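Local atomic coordinates of cellulosomal scaffoldin anchoring protein C (Acetivibrio cellulolyticus, PDB entry 4UYP), a protein that serves as a cell-surface anchoring scaffoldin of the cellulosome, its third cohesin domain, the part modelled here, binding the dockerin of the adaptor scaffoldin ScaB. Residues Tyr32-Arg37 with Gly91-Ile96; Thr63-Tyr66 with Gly71-Ser74; Thr119-Ser124 with Lys130-Asn135. All blocks are in the same frame, centred on the assembly; numbering follows the deposited sequence.

Contact 1. Residues Tyr32-Arg37 with Gly91-Ile96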
ATOM      1  N   TYR C  32      21.076  -6.950   6.546  1.00 10.47           N
ATOM      2  CA  TYR C  32      20.802  -8.239   7.164  1.00 10.11           C
ATOM      3  C   TYR C  32      19.364  -8.728   6.933  1.00  9.61           C
ATOM      4  O   TYR C  32      19.115  -9.939   6.946  1.00 10.09           O
ATOM      5  CB  TYR C  32      21.077  -7.996   8.685  1.00 10.47           C
ATOM      6  CG  TYR C  32      20.973  -9.205   9.571  1.00 10.04           C
ATOM      7  CD1 TYR C  32      21.865 -10.296   9.375  1.00 10.82           C
ATOM      8  CD2 TYR C  32      20.033  -9.322  10.565  1.00 11.48           C
ATOM      9  CE1 TYR C  32      21.818 -11.390  10.239  1.00 12.37           C
ATOM     10  CE2 TYR C  32      19.983 -10.416  11.466  1.00 10.96           C
ATOM     11  CZ  TYR C  32      20.870 -11.445  11.267  1.00 11.79           C
ATOM     12  OH  TYR C  32      20.870 -12.540  12.100  1.00 13.10           O
ATOM     13  N   ALA C  33      18.404  -7.770   6.889  1.00  9.53           N
ATOM     14  CA  ALA C  33      16.988  -8.218   6.750  1.00  9.89           C
ATOM     15  C   ALA C  33      16.268  -7.064   6.080  1.00  9.86           C
ATOM     16  O   ALA C  33      16.549  -5.907   6.292  1.00 11.02           O
ATOM     17  CB  ALA C  33      16.342  -8.527   8.106  1.00 11.99           C
ATOM     18  N   LEU C  34      15.258  -7.390   5.268  1.00  8.30           N
ATOM     19  CA  LEU C  34      14.432  -6.346   4.622  1.00  8.53           C
ATOM     20  C   LEU C  34      13.136  -6.985   4.231  1.00  8.50           C
ATOM     21  O   LEU C  34      12.998  -8.198   3.995  1.00  8.20           O
ATOM     22  CB  LEU C  34      15.151  -5.751   3.382  1.00  8.26           C
ATOM     23  CG  LEU C  34      15.196  -6.669   2.138  1.00  7.79           C
ATOM     24  CD1 LEU C  34      14.038  -6.243   1.189  1.00  9.22           C
ATOM     25  CD2 LEU C  34      16.568  -6.461   1.446  1.00  9.19           C
ATOM     26  N   SER C  35      12.117  -6.129   4.174  1.00  8.18           N
ATOM     27  CA  SER C  35      10.869  -6.485   3.421  1.00  7.97           C
ATOM     28  C   SER C  35      10.627  -5.371   2.397  1.00  8.72           C
ATOM     29  O   SER C  35      10.993  -4.236   2.594  1.00  9.25           O
ATOM     30  CB  SER C  35       9.672  -6.629   4.361  1.00  9.54           C
ATOM     31  OG  SER C  35       9.370  -5.385   4.966  1.00 10.31           O
ATOM     32  N   PHE C  36      10.046  -5.815   1.292  1.00  9.29           N
ATOM     33  CA  PHE C  36       9.792  -4.871   0.218  1.00  9.24           C
ATOM     34  C   PHE C  36       8.434  -5.207  -0.346  1.00  8.98           C
ATOM     35  O   PHE C  36       8.195  -6.365  -0.730  1.00  9.28           O
ATOM     36  CB  PHE C  36      10.864  -4.976  -0.903  1.00 10.32           C
ATOM     37  CG  PHE C  36      10.642  -4.002  -2.030  1.00 12.60           C
ATOM     38  CD1 PHE C  36      10.974  -2.716  -1.810  1.00 14.96           C
ATOM     39  CD2 PHE C  36       9.999  -4.392  -3.235  1.00 17.75           C
ATOM     40  CE1 PHE C  36      10.757  -1.717  -2.700  1.00 17.54           C
ATOM     41  CE2 PHE C  36       9.741  -3.308  -4.183  1.00 16.45           C
ATOM     42  CZ  PHE C  36      10.167  -2.072  -3.845  1.00 16.12           C
ATOM     43  N   ARG C  37       7.454  -4.276  -0.336  1.00  8.37           N
ATOM     44  CA  ARG C  37       6.120  -4.565  -0.898  1.00  9.17           C
ATOM     45  C   ARG C  37       5.776  -3.553  -1.935  1.00  8.73           C
ATOM     46  O   ARG C  37       6.023  -2.355  -1.751  1.00  9.27           O
ATOM     47  CB  ARG C  37       5.129  -4.447   0.247  1.00  9.21           C
ATOM     48  CG  ARG C  37       3.726  -4.740  -0.319  1.00 12.26           C
ATOM     49  CD  ARG C  37       2.608  -4.766   0.724  1.00 10.47           C
ATOM     50  NE  ARG C  37       2.850  -5.821   1.663  1.00 10.41           N
ATOM     51  CZ  ARG C  37       1.906  -6.201   2.488  1.00 11.14           C
ATOM     52  NH1 ARG C  37       0.677  -5.664   2.537  1.00 11.28           N
ATOM     53  NH2 ARG C  37       2.129  -7.185   3.359  1.00 10.68           N
ATOM     54  N   GLY C  91      22.678  -4.108  -7.256  1.00 11.45           N
ATOM     55  CA  GLY C  91      22.237  -4.978  -8.370  1.00 12.59           C
ATOM     56  C   GLY C  91      20.773  -5.235  -8.255  1.00 11.41           C
ATOM     57  O   GLY C  91      20.044  -4.546  -7.592  1.00 11.14           O
ATOM     58  N   VAL C  92      20.335  -6.252  -8.997  1.00 11.33           N
ATOM     59  CA  VAL C  92      18.910  -6.625  -9.010  1.00 11.26           C
ATOM     60  C   VAL C  92      18.576  -7.530  -7.828  1.00  9.63           C
ATOM     61  O   VAL C  92      19.164  -8.666  -7.655  1.00 10.38           O
ATOM     62  CB  VAL C  92      18.599  -7.351 -10.328  1.00 11.03           C
ATOM     63  CG1 VAL C  92      17.111  -7.754 -10.370  1.00 12.07           C
ATOM     64  CG2 VAL C  92      18.881  -6.383 -11.534  1.00 13.36           C
ATOM     65  N   PHE C  93      17.622  -7.072  -7.022  1.00  8.88           N
ATOM     66  CA  PHE C  93      17.146  -7.836  -5.914  1.00  8.61           C
ATOM     67  C   PHE C  93      16.128  -8.870  -6.394  1.00  9.81           C
ATOM     68  O   PHE C  93      16.190 -10.011  -5.937  1.00  9.59           O
ATOM     69  CB  PHE C  93      16.475  -6.856  -4.927  1.00  8.94           C
ATOM     70  CG  PHE C  93      15.727  -7.507  -3.822  1.00  8.43           C
ATOM     71  CD1 PHE C  93      16.462  -8.238  -2.822  1.00 10.52           C
ATOM     72  CD2 PHE C  93      14.378  -7.336  -3.680  1.00 10.32           C
ATOM     73  CE1 PHE C  93      15.773  -8.808  -1.717  1.00 11.22           C
ATOM     74  CE2 PHE C  93      13.701  -7.944  -2.605  1.00 11.47           C
ATOM     75  CZ  PHE C  93      14.413  -8.677  -1.687  1.00 10.13           C
ATOM     76  N   ALA C  94      15.159  -8.465  -7.245  1.00  8.92           N
ATOM     77  CA  ALA C  94      14.099  -9.386  -7.704  1.00  8.87           C
ATOM     78  C   ALA C  94      13.496  -8.776  -8.897  1.00  8.78           C
ATOM     79  O   ALA C  94      13.612  -7.553  -9.133  1.00 10.83           O
ATOM     80  CB  ALA C  94      13.055  -9.633  -6.589  1.00  9.18           C
ATOM     81  N   THR C  95      12.771  -9.580  -9.679  1.00  8.78           N
ATOM     82  CA  THR C  95      12.010  -9.098 -10.833  0.50  7.84           C
ATOM     83  C   THR C  95      10.606  -9.638 -10.723  1.00  8.94           C
ATOM     84  O   THR C  95      10.422 -10.835 -10.491  1.00  9.19           O
ATOM     85  CB  THR C  95      12.650  -9.557 -12.116  0.50  7.10           C
ATOM     86  OG1 THR C  95      14.008  -9.051 -12.170  0.50  7.15           O
ATOM     87  CG2 THR C  95      11.909  -9.009 -13.371  0.50  5.74           C
ATOM     88  N   ILE C  96       9.639  -8.762 -10.893  1.00  8.39           N
ATOM     89  CA  ILE C  96       8.219  -9.201 -10.834  1.00  8.55           C
ATOM     90  C   ILE C  96       7.724  -9.366 -12.283  1.00  8.77           C
ATOM     91  O   ILE C  96       7.890  -8.383 -13.065  1.00  9.31           O
ATOM     92  CB  ILE C  96       7.331  -8.222 -10.117  1.00  9.34           C
ATOM     93  CG1 ILE C  96       7.857  -8.034  -8.683  1.00 11.06           C
ATOM     94  CG2 ILE C  96       5.876  -8.736 -10.061  1.00 10.55           C
ATOM     95  CD1 ILE C  96       7.194  -6.836  -8.039  1.00 11.31           C
TER
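Phe93 reaches across the interior of the domain and meets Leu34 and Phe36, the leucine coming at it from the opposite direction. The closest approach is Leu34 CD1 to Phe93 CZ at 3.8 Å. The second methyl is also used, with Leu34 CD2 lying 4.0 Å from Phe93 CE1, so that both branches lie over the same side of the outer end of the ring and approach it obliquely. In Leu34, CG sits between the backbone N and the carbonyl carbon (chi1 74°), which points it at Phe93; the phenylalanine ring is extended away from its own N (chi1 170°) and points back at the leucine. Phe36 touches more loosely and with the root of its side chain, its CB being 4.4 Å from Phe93 CE2. The backbones stay well apart: the nearest CA atoms, those of Phe36 and Phe93, are 10.0 Å from each other, a spacing that belongs to the two facing sheets of the cohesin beta sandwich. Strand 33-39 lies in the sheet that carries the dockerin, and strand 91-100 in the one behind it. Within strand 91-100, Phe93 and Ala94 both face Ile21, a classic beta bulge. Phe93 also stacks on Phe23 and meets Phe62 edge-to-face. On the reverse side of strand 33-39, Ser35 packs against Val25 of the ScaB chain, and Arg37 NH2 bonds to the backbone O of that same valine.

Contact 2. Residues Thr63-Tyr66 with Gly71-Ser74. With SO4 (sulfate ion), chain R.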
ATOM      1  N   THR C  63      12.057 -14.943   0.465  1.00  8.69           N
ATOM      2  CA  THR C  63      10.680 -15.418   0.514  1.00  9.46           C
ATOM      3  C   THR C  63       9.799 -14.439  -0.219  1.00  8.83           C
ATOM      4  O   THR C  63       9.991 -13.198  -0.106  1.00  9.49           O
ATOM      5  CB  THR C  63      10.129 -15.515   1.953  1.00  9.29           C
ATOM      6  OG1 THR C  63      11.128 -16.252   2.708  1.00 10.85           O
ATOM      7  CG2 THR C  63       8.852 -16.322   1.958  1.00 11.71           C
ATOM      8  N   THR C  64       8.797 -14.920  -0.975  1.00 10.63           N
ATOM      9  CA  THR C  64       7.892 -14.002  -1.695  1.00 10.60           C
ATOM     10  C   THR C  64       6.443 -14.474  -1.504  1.00 11.76           C
ATOM     11  O   THR C  64       6.168 -15.614  -1.198  1.00 12.86           O
ATOM     12  CB  THR C  64       8.235 -13.916  -3.171  1.00 11.66           C
ATOM     13  OG1 THR C  64       7.791 -15.149  -3.842  1.00 16.13           O
ATOM     14  CG2 THR C  64       9.674 -13.681  -3.496  1.00 12.12           C
ATOM     15  N   TYR C  65       5.577 -13.499  -1.729  1.00 11.06           N
ATOM     16  CA  TYR C  65       4.145 -13.753  -1.603  1.00 12.13           C
ATOM     17  C   TYR C  65       3.467 -12.706  -2.448  1.00 13.84           C
ATOM     18  O   TYR C  65       3.834 -11.564  -2.412  1.00 15.11           O
ATOM     19  CB  TYR C  65       3.641 -13.686  -0.179  1.00 12.31           C
ATOM     20  CG  TYR C  65       2.130 -13.886  -0.108  1.00 13.19           C
ATOM     21  CD1 TYR C  65       1.565 -15.158  -0.332  1.00 15.46           C
ATOM     22  CD2 TYR C  65       1.337 -12.826   0.216  1.00 13.45           C
ATOM     23  CE1 TYR C  65       0.126 -15.244  -0.273  1.00 17.94           C
ATOM     24  CE2 TYR C  65      -0.040 -12.894   0.227  1.00 16.23           C
ATOM     25  CZ  TYR C  65      -0.588 -14.094   0.039  1.00 16.23           C
ATOM     26  OH  TYR C  65      -2.010 -14.179   0.011  1.00 19.21           O
ATOM     27  N   TYR C  66       2.366 -13.054  -3.110  1.00 12.60           N
ATOM     28  CA  TYR C  66       1.596 -12.016  -3.766  1.00 11.86           C
ATOM     29  C   TYR C  66       0.113 -12.366  -3.630  1.00 11.95           C
ATOM     30  O   TYR C  66      -0.240 -13.518  -3.505  1.00 12.86           O
ATOM     31  CB  TYR C  66       2.012 -11.865  -5.244  1.00 12.37           C
ATOM     32  CG  TYR C  66       2.069 -13.106  -6.033  1.00 13.11           C
ATOM     33  CD1 TYR C  66       0.941 -13.565  -6.659  1.00 13.51           C
ATOM     34  CD2 TYR C  66       3.293 -13.852  -6.235  1.00 15.76           C
ATOM     35  CE1 TYR C  66       0.934 -14.714  -7.429  1.00 16.04           C
ATOM     36  CE2 TYR C  66       3.264 -15.016  -7.070  1.00 15.31           C
ATOM     37  CZ  TYR C  66       2.125 -15.475  -7.620  1.00 18.71           C
ATOM     38  OH  TYR C  66       2.062 -16.650  -8.373  1.00 22.78           O
ATOM     39  N   GLY C  71      -3.967  -6.830  -4.793  1.00 11.12           N
ATOM     40  CA  GLY C  71      -3.036  -5.862  -5.448  1.00 10.94           C
ATOM     41  C   GLY C  71      -1.710  -5.575  -4.719  1.00  9.60           C
ATOM     42  O   GLY C  71      -1.244  -4.463  -4.638  1.00  9.80           O
ATOM     43  N   PHE C  72      -1.106  -6.706  -4.181  1.00  9.75           N
ATOM     44  CA  PHE C  72       0.266  -6.434  -3.680  1.00 10.60           C
ATOM     45  C   PHE C  72       1.129  -7.688  -3.892  1.00  9.45           C
ATOM     46  O   PHE C  72       0.690  -8.792  -4.049  1.00  9.81           O
ATOM     47  CB  PHE C  72       0.317  -6.007  -2.182  1.00 10.60           C
ATOM     48  CG  PHE C  72      -0.164  -7.100  -1.238  1.00 11.08           C
ATOM     49  CD1 PHE C  72       0.737  -8.084  -0.693  1.00 11.68           C
ATOM     50  CD2 PHE C  72      -1.498  -7.183  -0.799  1.00 12.40           C
ATOM     51  CE1 PHE C  72       0.246  -9.067   0.192  1.00 13.50           C
ATOM     52  CE2 PHE C  72      -1.930  -8.165   0.115  1.00 13.80           C
ATOM     53  CZ  PHE C  72      -1.081  -9.160   0.595  1.00 14.40           C
ATOM     54  N   ALA C  73       2.408  -7.366  -3.892  1.00  9.68           N
ATOM     55  CA  ALA C  73       3.500  -8.361  -3.942  1.00 10.20           C
ATOM     56  C   ALA C  73       4.499  -7.982  -2.893  1.00  9.36           C
ATOM     57  O   ALA C  73       4.947  -6.852  -2.829  1.00  9.70           O
ATOM     58  CB  ALA C  73       4.163  -8.408  -5.313  1.00 10.54           C
ATOM     59  N   SER C  74       4.945  -8.993  -2.142  1.00  9.63           N
ATOM     60  CA  SER C  74       5.880  -8.791  -0.988  0.50  7.70           C
ATOM     61  C   SER C  74       7.052  -9.727  -1.130  1.00  8.65           C
ATOM     62  O   SER C  74       6.893 -10.869  -1.543  1.00  9.26           O
ATOM     63  CB  SER C  74       5.255  -9.115   0.364  0.50  7.14           C
ATOM     64  OG  SER C  74       4.070  -8.311   0.576  0.50  6.15           O
TER
HETATM   65  S   SO4 R1149       8.918 -18.301  -2.817  1.00 37.27           S
HETATM   66  O1  SO4 R1149      10.243 -18.997  -3.314  1.00 33.28           O
HETATM   67  O2  SO4 R1149       8.764 -17.091  -3.733  1.00 42.80           O
HETATM   68  O3  SO4 R1149       9.066 -17.805  -1.471  1.00 16.83           O
HETATM   69  O4  SO4 R1149       7.463 -19.048  -2.773  1.00 36.08           O
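Tyr65 and Ser74 form an antiparallel hydrogen-bonded pair, each giving its N-H to the carbonyl of the other. Ser74 N donates to Tyr65 O at 2.8 Å, nearly straight at 166°; the return bond from Tyr65 N to Ser74 O is 2.9 Å long and more bent, at 151°. Next along comes the non-hydrogen-bonded pair Tyr66 and Ala73, where Tyr66 CA makes a CH...O contact of 3.4 Å with Phe72 O. The N-H of Thr64 points outward from the hairpin and donates to O3 of a sulfate ion, probably from the crystallisation liquor, with N and O3 2.9 Å apart.

On one face, Phe72 swings its ring (chi1 64°) toward the tyrosine, and its CE1 comes to 3.8 Å from Tyr65 CE2, meeting the tyrosine ring at its edge and near its plane. On the other face Tyr66 CB and Ala73 CB meet at 4.1 Å.

Gly71 and Phe72 both face Asn67, a G1 beta bulge where the hairpin turns. Strand 62-67 is an edge strand within this chain; strand 72-78 pairs on its far side with strand 33-39. Tyr66 and Ala73 pack on Ile50 of strand 45-52, whereas Tyr65, Phe72 and Ser74 face the ScaB chain, Ser74 OG bonding to Leu26 O there.

Contact 3. Residues Thr119-Ser124 with Lys130-Asn135; sequences TSFYYS and KNVVYN. With SO4 (sulfate ion), chain T.
Phe121 and Lys130 have the nearest CA atoms of the two segments, 7.7 Å apart, too far for direct strand pairing, and the chain turns a corner at Tyr123. Side chains have to bridge the gap. Phe121, with CG beside its backbone N (chi1 -68°), points its ring inward, and its CD1 lies 4.1 Å from Val132 CG2; the two side chains cross at about a right angle. Both also rest on Val4 of strand 3-11, so this pair belongs to the core of the sandwich.

Further along, Thr119 and Tyr134 come from opposite directions. The threonine uses its methyl: CG2 is 3.7 Å from Tyr134 OH and approaches the ring obliquely, while OG1 is engaged with Asn115 O. A water can donate to Thr119 O at 3.2 Å, though other acceptors compete for its protons, and it makes a weak bond with Tyr134 OH at 3.3 Å, a loose bridge across the segments.

A sulfate ion, probably from the crystallisation liquor, sits near the corner. The sulfate as modelled lies implausibly close to Tyr123 OH and Asn131 OD1, making its exact placement doubtful; the bond from Lys130 N to its O3, at 3.1 Å, holds only as far as the ion is rightly placed. Segment 130-135 also faces the second subunit, where Lys130 NZ forms a salt bridge with Glu108, and it ends at Asn135, a calcium ligand in a structure of this protein, although no calcium is bound to this chain.

Between the segments themselves the chemistry is mainly apolar, with one weak water bridge, which suggests that apolar packing, not directed bonds, makes up the direct contact; the backbone pairing lies just before it, where Phe121 bonds to Ile129.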
ATOM      1  N   THR C 119       7.571  -1.900   3.939  1.00  9.14           N
ATOM      2  CA  THR C 119       8.928  -1.954   3.374  1.00  9.06           C
ATOM      3  C   THR C 119       9.836  -1.398   4.415  1.00 11.32           C
ATOM      4  O   THR C 119       9.654  -0.239   4.862  1.00 12.86           O
ATOM      5  CB  THR C 119       9.003  -1.110   2.123  1.00 10.32           C
ATOM      6  OG1 THR C 119       8.088  -1.682   1.144  1.00 10.15           O
ATOM      7  CG2 THR C 119      10.393  -1.058   1.463  1.00 11.30           C
ATOM      8  N   SER C 120      10.880  -2.176   4.749  1.00 10.02           N
ATOM      9  CA  SER C 120      11.879  -1.670   5.750  0.50  8.71           C
ATOM     10  C   SER C 120      13.155  -2.429   5.500  1.00  9.56           C
ATOM     11  O   SER C 120      13.172  -3.553   4.988  1.00  9.56           O
ATOM     12  CB  SER C 120      11.493  -1.914   7.214  0.50  9.00           C
ATOM     13  OG  SER C 120      11.484  -3.288   7.619  0.50  6.41           O
ATOM     14  N   PHE C 121      14.273  -1.841   5.901  1.00  9.43           N
ATOM     15  CA  PHE C 121      15.638  -2.366   5.666  1.00  9.58           C
ATOM     16  C   PHE C 121      16.452  -2.266   6.942  1.00 11.20           C
ATOM     17  O   PHE C 121      16.350  -1.227   7.627  1.00 10.69           O
ATOM     18  CB  PHE C 121      16.342  -1.581   4.604  1.00 10.46           C
ATOM     19  CG  PHE C 121      15.757  -1.747   3.211  1.00 10.73           C
ATOM     20  CD1 PHE C 121      14.607  -1.053   2.849  1.00 13.88           C
ATOM     21  CD2 PHE C 121      16.375  -2.522   2.318  1.00 10.45           C
ATOM     22  CE1 PHE C 121      14.116  -1.271   1.517  1.00 14.07           C
ATOM     23  CE2 PHE C 121      15.911  -2.706   1.016  1.00 13.55           C
ATOM     24  CZ  PHE C 121      14.746  -2.100   0.663  1.00 12.97           C
ATOM     25  N   TYR C 122      17.171  -3.327   7.250  1.00 10.28           N
ATOM     26  CA  TYR C 122      17.924  -3.404   8.567  1.00 10.40           C
ATOM     27  C   TYR C 122      19.378  -3.774   8.316  1.00 10.77           C
ATOM     28  O   TYR C 122      19.689  -4.717   7.606  1.00 10.88           O
ATOM     29  CB  TYR C 122      17.292  -4.412   9.467  1.00  9.63           C
ATOM     30  CG  TYR C 122      16.012  -3.893  10.127  1.00 10.61           C
ATOM     31  CD1 TYR C 122      14.770  -3.873   9.436  1.00 11.38           C
ATOM     32  CD2 TYR C 122      16.061  -3.315  11.392  1.00 11.13           C
ATOM     33  CE1 TYR C 122      13.672  -3.316  10.037  1.00 11.68           C
ATOM     34  CE2 TYR C 122      14.949  -2.729  11.950  1.00 11.12           C
ATOM     35  CZ  TYR C 122      13.757  -2.750  11.291  1.00 11.57           C
ATOM     36  OH  TYR C 122      12.604  -2.156  11.825  1.00 14.62           O
ATOM     37  N   TYR C 123      20.279  -3.059   8.983  1.00 11.06           N
ATOM     38  CA  TYR C 123      21.706  -3.461   9.057  1.00 10.66           C
ATOM     39  C   TYR C 123      21.916  -4.645  10.026  1.00 11.14           C
ATOM     40  O   TYR C 123      22.868  -5.379   9.815  1.00 12.18           O
ATOM     41  CB  TYR C 123      22.422  -2.300   9.781  1.00 11.44           C
ATOM     42  CG  TYR C 123      22.548  -1.011   8.993  1.00 11.26           C
ATOM     43  CD1 TYR C 123      23.261  -0.943   7.779  1.00 12.21           C
ATOM     44  CD2 TYR C 123      21.965   0.171   9.517  1.00 12.51           C
ATOM     45  CE1 TYR C 123      23.385   0.247   7.103  1.00 14.30           C
ATOM     46  CE2 TYR C 123      22.144   1.388   8.802  1.00 13.03           C
ATOM     47  CZ  TYR C 123      22.857   1.385   7.636  1.00 14.63           C
ATOM     48  OH  TYR C 123      22.998   2.576   6.897  1.00 15.99           O
ATOM     49  N   SER C 124      20.990  -4.861  11.002  1.00 11.92           N
ATOM     50  CA  SER C 124      21.105  -5.965  11.969  1.00 11.80           C
ATOM     51  C   SER C 124      19.740  -6.118  12.563  1.00 13.71           C
ATOM     52  O   SER C 124      18.796  -5.377  12.181  1.00 12.60           O
ATOM     53  CB  SER C 124      22.096  -5.476  13.089  1.00 12.27           C
ATOM     54  OG  SER C 124      21.403  -4.501  13.893  1.00 15.60           O
ATOM     55  N   LYS C 130      17.410   3.981   8.080  1.00 14.11           N
ATOM     56  CA  LYS C 130      16.260   4.883   8.155  1.00 13.43           C
ATOM     57  C   LYS C 130      16.342   6.057   7.174  1.00 14.68           C
ATOM     58  O   LYS C 130      15.566   7.073   7.365  1.00 16.62           O
ATOM     59  CB  LYS C 130      15.946   5.328   9.597  1.00 14.56           C
ATOM     60  CG  LYS C 130      15.486   4.206  10.504  1.00 13.40           C
ATOM     61  CD  LYS C 130      15.506   4.677  11.954  1.00 14.86           C
ATOM     62  CE  LYS C 130      16.822   4.441  12.630  1.00 15.90           C
ATOM     63  NZ  LYS C 130      16.653   5.156  13.906  1.00 18.29           N
ATOM     64  N   ASN C 131      17.254   5.976   6.189  1.00 13.91           N
ATOM     65  CA  ASN C 131      17.207   6.919   5.108  1.00 13.71           C
ATOM     66  C   ASN C 131      17.207   6.384   3.689  1.00 16.19           C
ATOM     67  O   ASN C 131      17.677   7.043   2.773  1.00 22.67           O
ATOM     68  CB  ASN C 131      18.414   7.867   5.210  1.00 16.50           C
ATOM     69  CG  ASN C 131      19.694   7.143   5.181  1.00 23.33           C
ATOM     70  OD1 ASN C 131      19.735   5.902   5.297  1.00 22.72           O
ATOM     71  ND2 ASN C 131      20.790   7.883   5.035  1.00 24.87           N
ATOM     72  N   VAL C 132      16.407   5.393   3.470  1.00 16.77           N
ATOM     73  CA  VAL C 132      16.332   4.782   2.136  1.00 15.85           C
ATOM     74  C   VAL C 132      15.368   5.559   1.257  1.00 15.81           C
ATOM     75  O   VAL C 132      14.321   6.101   1.798  1.00 19.57           O
ATOM     76  CB  VAL C 132      15.717   3.385   2.321  1.00 13.91           C
ATOM     77  CG1 VAL C 132      15.689   2.599   1.009  1.00 13.82           C
ATOM     78  CG2 VAL C 132      16.441   2.617   3.329  1.00 17.13           C
ATOM     79  N   VAL C 133      15.733   5.711   0.037  1.00 14.53           N
ATOM     80  CA  VAL C 133      14.952   6.402  -1.036  0.50 18.15           C
ATOM     81  C   VAL C 133      14.318   5.359  -1.980  1.00 17.69           C
ATOM     82  O   VAL C 133      14.908   4.360  -2.289  1.00 16.13           O
ATOM     83  CB  VAL C 133      15.812   7.428  -1.808  0.50 19.48           C
ATOM     84  CG1 VAL C 133      17.223   6.985  -2.001  0.50 22.76           C
ATOM     85  CG2 VAL C 133      15.228   7.856  -3.164  0.50 22.63           C
ATOM     86  N   TYR C 134      13.185   5.706  -2.534  1.00 18.51           N
ATOM     87  CA  TYR C 134      12.555   4.774  -3.466  1.00 20.55           C
ATOM     88  C   TYR C 134      12.182   5.492  -4.724  1.00 20.35           C
ATOM     89  O   TYR C 134      11.835   6.703  -4.672  1.00 21.28           O
ATOM     90  CB  TYR C 134      11.224   4.407  -2.928  1.00 22.13           C
ATOM     91  CG  TYR C 134      11.018   3.948  -1.587  1.00 20.69           C
ATOM     92  CD1 TYR C 134      11.970   3.208  -0.886  1.00 23.06           C
ATOM     93  CD2 TYR C 134       9.815   4.207  -0.987  1.00 25.13           C
ATOM     94  CE1 TYR C 134      11.758   2.772   0.394  1.00 23.22           C
ATOM     95  CE2 TYR C 134       9.533   3.734   0.256  1.00 21.90           C
ATOM     96  CZ  TYR C 134      10.457   3.043   0.922  1.00 26.52           C
ATOM     97  OH  TYR C 134      10.145   2.616   2.143  1.00 23.86           O
ATOM     98  N   ASN C 135      12.202   4.834  -5.876  1.00 17.76           N
ATOM     99  CA  ASN C 135      11.824   5.459  -7.105  0.50 17.40           C
ATOM    100  C   ASN C 135      10.879   4.410  -7.749  1.00 19.26           C
ATOM    101  O   ASN C 135      11.370   3.338  -8.160  1.00 20.53           O
ATOM    102  CB  ASN C 135      12.985   5.735  -8.011  0.50 20.67           C
ATOM    103  CG  ASN C 135      13.961   6.773  -7.445  0.50 23.49           C
ATOM    104  OD1 ASN C 135      15.128   6.782  -7.812  0.50 29.85           O
ATOM    105  ND2 ASN C 135      13.492   7.610  -6.586  0.50 22.26           N
TER
HETATM  106  S   SO4 T1151      21.241   5.105   7.850  1.00 30.83           S
HETATM  107  O1  SO4 T1151      22.225   6.187   8.198  1.00 33.66           O
HETATM  108  O2  SO4 T1151      20.419   5.690   6.726  1.00 31.94           O
HETATM  109  O3  SO4 T1151      20.261   4.837   9.064  1.00 30.20           O
HETATM  110  O4  SO4 T1151      21.969   4.000   7.442  1.00 32.84           O
HETATM  111  O   HOH W   1       9.110   2.912   5.282  1.00 23.17           O

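Overall arrangement
Contact 1 is the core of the three, all its touching residues buried, and it works between the two sheets through hydrocarbon alone. Contact 2 belongs to the edge of the dockerin-facing sheet and is the one of the three with direct backbone hydrogen bonds between its segments. Contact 3 is buried as well, but segment 130-135 reaches the second subunit; both it and contact 2 carry a sulfate. Strand 33-39 ties them together: Ala33 O and Tyr32 N bond to Tyr122 N and O of contact 3, while on its other side Arg37 lies over Phe72 of contact 2. Contacts 2 and 3 do not touch; their nearest atoms are about 7 Å apart.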